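Local coordinates for protein N-acetylneuraminic acid (Sialic acid) synthetase (Leptospira borgpetersenii serovar Hardjo-bovis, PDB 6NCS) that probably makes sialic acid or its 9-phosphate and binds a manganese ion within a TIM-barrel fold, at residues A[103-108]-A[114-119]; A[124-129]-A[135-140]; A[192-197]-A[218-223]. All blocks are in the same frame, centred on the assembly; numbering follows the deposited sequence. Where two conformers were deposited one is given.

All three contacts join parts of a TIM barrel: contacts 1 and 2 each fold a helix of the outer layer back on the wall strand before it, and contact 3 pairs two of the outer helices. Contacts 1 and 2 lie next to each other, their centres about 11 Å apart. They meet where P107 CD packs on K125 O at 3.2 Å, and L136 of contact 2 also touches the backbone of P107. Contact 3 lies across the barrel from contact 1, with about 28 Å between their centres; its centre is about 23 Å from that of contact 2. On the inner face, T106 and K125 bind the same citrate, the T106 side chain about 8 Å from manganese, whose ligands include H210 and H231.

Contact 1: A[103-108]-A[114-119]; sequences FFATPF and NMLKEI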
# COMPACT_ATOMS: atom_id res chain seq x y z
N PHE A 103 25.78 3.42 -11.21
CA PHE A 103 26.43 4.37 -10.30
C PHE A 103 25.84 5.75 -10.52
O PHE A 103 25.69 6.18 -11.66
CB PHE A 103 27.94 4.42 -10.54
CG PHE A 103 28.62 5.62 -9.92
CD1 PHE A 103 29.11 5.57 -8.62
CD2 PHE A 103 28.76 6.81 -10.63
CE1 PHE A 103 29.73 6.67 -8.04
CE2 PHE A 103 29.37 7.91 -10.05
CZ PHE A 103 29.85 7.84 -8.77
N PHE A 104 25.51 6.46 -9.44
CA PHE A 104 25.27 7.90 -9.55
C PHE A 104 25.51 8.55 -8.19
O PHE A 104 25.99 7.90 -7.25
CB PHE A 104 23.89 8.23 -10.15
CG PHE A 104 22.69 7.92 -9.28
CD1 PHE A 104 22.37 6.62 -8.89
CD2 PHE A 104 21.79 8.94 -8.94
CE1 PHE A 104 21.23 6.36 -8.13
CE2 PHE A 104 20.65 8.68 -8.20
CZ PHE A 104 20.37 7.39 -7.79
N ALA A 105 25.25 9.85 -8.10
CA ALA A 105 25.58 10.55 -6.88
C ALA A 105 24.69 11.78 -6.73
O ALA A 105 24.04 12.23 -7.68
CB ALA A 105 27.05 10.97 -6.83
N THR A 106 24.68 12.29 -5.51
CA THR A 106 23.97 13.52 -5.18
C THR A 106 24.98 14.66 -5.18
O THR A 106 25.83 14.69 -4.29
CB THR A 106 23.33 13.41 -3.81
OG1 THR A 106 22.40 12.31 -3.82
CG2 THR A 106 22.60 14.69 -3.44
N PRO A 107 24.93 15.60 -6.13
CA PRO A 107 25.75 16.80 -6.00
C PRO A 107 25.11 17.78 -5.03
O PRO A 107 23.89 17.91 -4.97
CB PRO A 107 25.77 17.38 -7.42
CG PRO A 107 24.41 17.03 -7.94
CD PRO A 107 24.12 15.63 -7.36
N PHE A 108 25.94 18.47 -4.26
CA PHE A 108 25.45 19.46 -3.33
C PHE A 108 25.78 20.88 -3.77
O PHE A 108 25.39 21.83 -3.08
CB PHE A 108 26.00 19.19 -1.92
CG PHE A 108 25.33 18.04 -1.23
CD1 PHE A 108 25.61 16.73 -1.59
CD2 PHE A 108 24.40 18.26 -0.22
CE1 PHE A 108 24.97 15.66 -0.96
CE2 PHE A 108 23.76 17.19 0.41
CZ PHE A 108 24.05 15.90 0.04
N ASN A 114 28.62 19.61 -12.18
CA ASN A 114 29.34 19.64 -13.45
C ASN A 114 30.32 18.48 -13.54
O ASN A 114 30.48 17.87 -14.61
CB ASN A 114 30.09 20.97 -13.61
CG ASN A 114 29.15 22.14 -13.84
OD1 ASN A 114 28.01 21.96 -14.23
ND2 ASN A 114 29.65 23.36 -13.60
N MET A 115 30.99 18.17 -12.43
CA MET A 115 31.94 17.06 -12.43
C MET A 115 31.23 15.74 -12.70
O MET A 115 31.73 14.90 -13.45
CB MET A 115 32.69 17.02 -11.09
CG MET A 115 33.61 15.82 -10.91
SD MET A 115 32.82 14.34 -10.24
CE MET A 115 32.14 14.97 -8.69
N LEU A 116 30.07 15.55 -12.08
CA LEU A 116 29.34 14.30 -12.28
C LEU A 116 28.91 14.15 -13.73
O LEU A 116 29.02 13.07 -14.31
CB LEU A 116 28.15 14.23 -11.33
CG LEU A 116 28.48 14.09 -9.84
CD1 LEU A 116 27.20 14.21 -9.00
CD2 LEU A 116 29.18 12.75 -9.54
N LYS A 117 28.44 15.24 -14.35
CA LYS A 117 28.07 15.15 -15.76
C LYS A 117 29.28 14.86 -16.63
O LYS A 117 29.19 14.10 -17.61
CB LYS A 117 27.39 16.44 -16.22
CG LYS A 117 26.94 16.38 -17.68
CD LYS A 117 26.14 17.60 -18.08
CE LYS A 117 25.61 17.44 -19.49
NZ LYS A 117 24.91 18.67 -19.94
N GLU A 118 30.43 15.44 -16.28
CA GLU A 118 31.63 15.25 -17.09
C GLU A 118 32.11 13.81 -17.06
O GLU A 118 32.62 13.30 -18.07
CB GLU A 118 32.74 16.19 -16.62
N ILE A 119 31.99 13.13 -15.91
CA ILE A 119 32.41 11.73 -15.86
C ILE A 119 31.36 10.81 -16.43
O ILE A 119 31.56 9.59 -16.45
CB ILE A 119 32.79 11.27 -14.44
CG1 ILE A 119 31.57 11.21 -13.53
CG2 ILE A 119 33.85 12.20 -13.84
CD1 ILE A 119 31.86 10.48 -12.23
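With CG anti to the carbonyl carbon (chi1 -68°), the side chain of L116 extends from the helix to the strand and ends in a fork that A105 and P107 share. CD1 lies against the proline ring, 3.8 Å from P107 CD and equally near P107 CB, while CD2 approaches A105 CB at 3.9 Å; CD1 touches that same methyl. The leucine and the proline ring meet at a slant. I119 holds CG1 between its backbone N and carbonyl carbon (chi1 68°), and its CD1 comes within 4.2 Å of F103 CE2, the two side chains crossing at about a right angle. F103, A105 and P107 all face the helix, as every second residue of a strand does, and the contact is purely apolar, with no hydrogen bond across it. Strand and helix run nearly antiparallel (161°), their axes 9.3 Å apart at closest. T106 points the other way, into the barrel, where its OG1 bonds to K59 and the bound citrate. Helix 86-98 packs on F103 through F89, K93 and S96, V121 touches both F103 and L116, and in the barrel sheet strand 57-62 bonds to strand 102-107 through the backbones of F104 and T106.

Contact 2: A[124-129]-A[135-140]; sequences LKIASC and TLLEAA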
# COMPACT_ATOMS: atom_id res chain seq x y z
N LEU A 124 20.99 12.25 -11.81
CA LEU A 124 21.37 13.07 -10.67
C LEU A 124 20.32 12.92 -9.57
O LEU A 124 19.12 12.94 -9.84
CB LEU A 124 21.48 14.55 -11.05
CG LEU A 124 22.47 14.97 -12.13
CD1 LEU A 124 22.20 16.41 -12.53
CD2 LEU A 124 23.89 14.82 -11.62
N LYS A 125 20.77 12.79 -8.33
CA LYS A 125 19.88 12.89 -7.18
C LYS A 125 20.04 14.27 -6.56
O LYS A 125 21.17 14.75 -6.42
CB LYS A 125 20.22 11.81 -6.14
CG LYS A 125 19.47 11.96 -4.82
CD LYS A 125 18.02 11.59 -4.97
CE LYS A 125 17.22 12.02 -3.74
NZ LYS A 125 17.67 11.33 -2.50
N ILE A 126 18.93 14.90 -6.18
CA ILE A 126 18.96 16.15 -5.44
C ILE A 126 18.37 15.89 -4.06
O ILE A 126 17.23 15.41 -3.95
CB ILE A 126 18.21 17.28 -6.15
CG1 ILE A 126 18.82 17.55 -7.53
CG2 ILE A 126 18.24 18.55 -5.30
CD1 ILE A 126 20.24 18.07 -7.48
N ALA A 127 19.13 16.23 -3.02
CA ALA A 127 18.77 15.93 -1.64
C ALA A 127 17.57 16.75 -1.19
O ALA A 127 17.29 17.82 -1.73
CB ALA A 127 19.97 16.21 -0.73
N SER A 128 16.88 16.24 -0.16
CA SER A 128 15.70 16.94 0.35
C SER A 128 16.04 18.36 0.78
O SER A 128 15.29 19.30 0.50
CB SER A 128 15.09 16.18 1.53
OG SER A 128 14.56 14.93 1.11
N CYS A 129 17.18 18.54 1.45
CA CYS A 129 17.57 19.85 1.94
C CYS A 129 17.79 20.86 0.82
O CYS A 129 17.91 22.05 1.10
CB CYS A 129 18.85 19.74 2.77
SG CYS A 129 20.30 19.25 1.79
N THR A 135 19.41 27.67 -7.42
CA THR A 135 20.57 27.61 -8.30
C THR A 135 20.91 26.17 -8.66
O THR A 135 21.17 25.85 -9.82
CB THR A 135 21.76 28.31 -7.64
OG1 THR A 135 21.46 29.70 -7.47
CG2 THR A 135 23.00 28.16 -8.50
N LEU A 136 20.92 25.28 -7.67
CA LEU A 136 21.29 23.89 -7.94
C LEU A 136 20.20 23.17 -8.74
O LEU A 136 20.50 22.40 -9.66
CB LEU A 136 21.57 23.16 -6.62
CG LEU A 136 22.05 21.71 -6.70
CD1 LEU A 136 23.40 21.65 -7.41
CD2 LEU A 136 22.16 21.10 -5.31
N LEU A 137 18.93 23.42 -8.41
CA LEU A 137 17.84 22.81 -9.18
C LEU A 137 17.88 23.25 -10.63
O LEU A 137 17.73 22.43 -11.54
CB LEU A 137 16.50 23.18 -8.56
CG LEU A 137 16.23 22.70 -7.14
CD1 LEU A 137 14.95 23.34 -6.63
CD2 LEU A 137 16.12 21.18 -7.14
N GLU A 138 18.07 24.55 -10.87
CA GLU A 138 18.13 25.04 -12.24
C GLU A 138 19.31 24.42 -12.99
O GLU A 138 19.20 24.13 -14.19
CB GLU A 138 18.22 26.57 -12.25
CG GLU A 138 16.88 27.25 -11.96
CD GLU A 138 16.98 28.77 -11.89
OE1 GLU A 138 18.09 29.29 -11.63
OE2 GLU A 138 15.94 29.44 -12.10
N ALA A 139 20.43 24.22 -12.31
CA ALA A 139 21.57 23.58 -12.98
C ALA A 139 21.27 22.12 -13.30
O ALA A 139 21.67 21.61 -14.35
CB ALA A 139 22.83 23.70 -12.13
N ALA A 140 20.59 21.43 -12.38
CA ALA A 140 20.20 20.05 -12.65
C ALA A 140 19.22 19.97 -13.82
O ALA A 140 19.35 19.10 -14.68
CB ALA A 140 19.59 19.44 -11.39
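I126 is the hub of this contact, its two branches reaching different parts of helix 134-143. CG2 meets L137 CD2 at 3.8 Å, the side chains slanting across each other. The other branch, folded back at chi2 (-64°), ends in CD1, 4.1 Å from L136 CG and 4.2 Å from A140 CB. L136 and I126 run antiparallel, each passing along the other's flank. The small A140 is the second main participant: its methyl touches both I126 and L124, whose CD1 is 4.2 Å from A140 CB and just as near A140 CA. L136 and A140, one helical turn apart, set off toward the strand, whereas L137 starts off to one side and brings its CD2 round to I126. The interface is buried and wholly hydrocarbon. It forms the first half of the beta-alpha-beta unit that runs on to strand 146-150, the helix lying nearly antiparallel to strand 123-126 (159°). That next strand bonds to the backbones of L124 and I126. Helix 110-118 flanks the contact through L113, which touches L124, L136 and A140, while helix 156-168 meets L137 and A140 through F166.

Contact 3: A[192-197]-A[218-223]; sequences SAIQTL and LLAVAS
I194 and Q195, neighbours on one helix, meet the end of the other in different ways: the isoleucine by packing, the glutamine by a hydrogen bond. I194 sends CD1 at the end of an extended CG1 branch (chi2 164°) over A220 and S223, 3.9 Å from A220 CB and, in the S223 conformer given, one of two deposited, 3.5 Å from S223 OG. Its second branch, CG2, rests on the carbonyl oxygen of S223. Q195 bends at chi2 (-64°), which turns its amide toward S223, and NE2 donates to S223 O at 3.3 Å. That long bond keeps close to the plane of the glutamine amide but reaches the carbonyl from above its plane, at an N-H...O angle of 156°. The same oxygen accepts a second, shorter bond from a water 2.8 Å away, which in turn takes a weak bond from Q195 N. Side chain and water thus grip one carbonyl oxygen together where helix 215-222 ends. In that same conformer S223, just past the helix end, turns its hydroxyl back, and OG donates to A220 O at 2.9 Å. The second subunit borders the contact: its A222 packs on S223 and its Q195 on Q195. Y207 of strand 205-209 lies beneath, touching both I194 and A220. Helices 193-200 and 215-222 come before and after that strand, and their side-by-side packing outside the parallel sheet is characteristic of the helical layer of a TIM barrel.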
# COMPACT_ATOMS: atom_id res chain seq x y z
N SER A 192 0.85 7.71 2.75
CA SER A 192 -0.20 8.02 1.78
C SER A 192 0.11 9.28 0.98
O SER A 192 -0.58 9.55 -0.01
CB SER A 192 -1.57 8.14 2.47
OG SER A 192 -1.58 9.16 3.43
N ALA A 193 1.15 10.04 1.35
CA ALA A 193 1.59 11.14 0.50
C ALA A 193 2.02 10.64 -0.88
O ALA A 193 1.99 11.39 -1.86
CB ALA A 193 2.73 11.91 1.15
N ILE A 194 2.47 9.38 -0.96
CA ILE A 194 2.85 8.80 -2.25
C ILE A 194 1.67 8.82 -3.21
O ILE A 194 1.79 9.24 -4.37
CB ILE A 194 3.41 7.38 -2.04
CG1 ILE A 194 4.76 7.47 -1.31
CG2 ILE A 194 3.53 6.63 -3.41
CD1 ILE A 194 5.23 6.15 -0.70
N GLN A 195 0.49 8.39 -2.74
CA GLN A 195 -0.68 8.41 -3.62
C GLN A 195 -1.14 9.83 -3.91
O GLN A 195 -1.62 10.11 -5.01
CB GLN A 195 -1.82 7.59 -3.00
CG GLN A 195 -1.68 6.12 -3.21
CD GLN A 195 -1.75 5.74 -4.67
OE1 GLN A 195 -2.45 6.38 -5.46
NE2 GLN A 195 -1.02 4.69 -5.03
N THR A 196 -1.03 10.72 -2.92
CA THR A 196 -1.33 12.13 -3.16
C THR A 196 -0.48 12.67 -4.30
O THR A 196 -0.98 13.37 -5.19
CB THR A 196 -1.10 12.93 -1.88
OG1 THR A 196 -2.00 12.47 -0.87
CG2 THR A 196 -1.32 14.42 -2.12
N LEU A 197 0.81 12.35 -4.29
CA LEU A 197 1.70 12.80 -5.36
C LEU A 197 1.38 12.11 -6.68
O LEU A 197 1.42 12.75 -7.74
CB LEU A 197 3.16 12.57 -4.97
CG LEU A 197 3.70 13.40 -3.80
CD1 LEU A 197 5.07 12.87 -3.43
CD2 LEU A 197 3.78 14.87 -4.19
N LEU A 218 9.04 -1.32 2.37
CA LEU A 218 8.17 -2.33 1.77
C LEU A 218 6.71 -1.88 1.80
O LEU A 218 5.98 -2.06 0.81
CB LEU A 218 8.34 -3.67 2.48
CG LEU A 218 9.74 -4.27 2.24
CD1 LEU A 218 9.93 -5.50 3.09
CD2 LEU A 218 9.87 -4.62 0.77
N LEU A 219 6.27 -1.33 2.93
CA LEU A 219 4.93 -0.75 2.96
C LEU A 219 4.80 0.37 1.94
O LEU A 219 3.73 0.55 1.34
CB LEU A 219 4.60 -0.25 4.37
CG LEU A 219 4.41 -1.35 5.42
CD1 LEU A 219 4.32 -0.78 6.81
CD2 LEU A 219 3.17 -2.17 5.08
N ALA A 220 5.88 1.11 1.69
CA ALA A 220 5.81 2.18 0.69
C ALA A 220 5.58 1.62 -0.70
O ALA A 220 4.81 2.19 -1.48
CB ALA A 220 7.09 3.03 0.73
N VAL A 221 6.20 0.48 -1.02
CA VAL A 221 5.91 -0.22 -2.27
C VAL A 221 4.43 -0.60 -2.35
O VAL A 221 3.78 -0.38 -3.38
CB VAL A 221 6.81 -1.46 -2.44
CG1 VAL A 221 6.38 -2.26 -3.66
CG2 VAL A 221 8.27 -1.05 -2.57
N ALA A 222 3.88 -1.17 -1.27
CA ALA A 222 2.46 -1.51 -1.29
C ALA A 222 1.59 -0.26 -1.45
O ALA A 222 0.50 -0.33 -2.03
CB ALA A 222 2.06 -2.27 -0.03
N SER A 223 2.06 0.88 -0.97
CA SER A 223 1.29 2.11 -1.10
C SER A 223 1.55 2.84 -2.41
O SER A 223 1.06 3.96 -2.59
CB SER A 223 1.56 3.03 0.09
OG SER A 223 2.82 3.66 -0.04
O HOH W 1 0.39 6.03 -0.84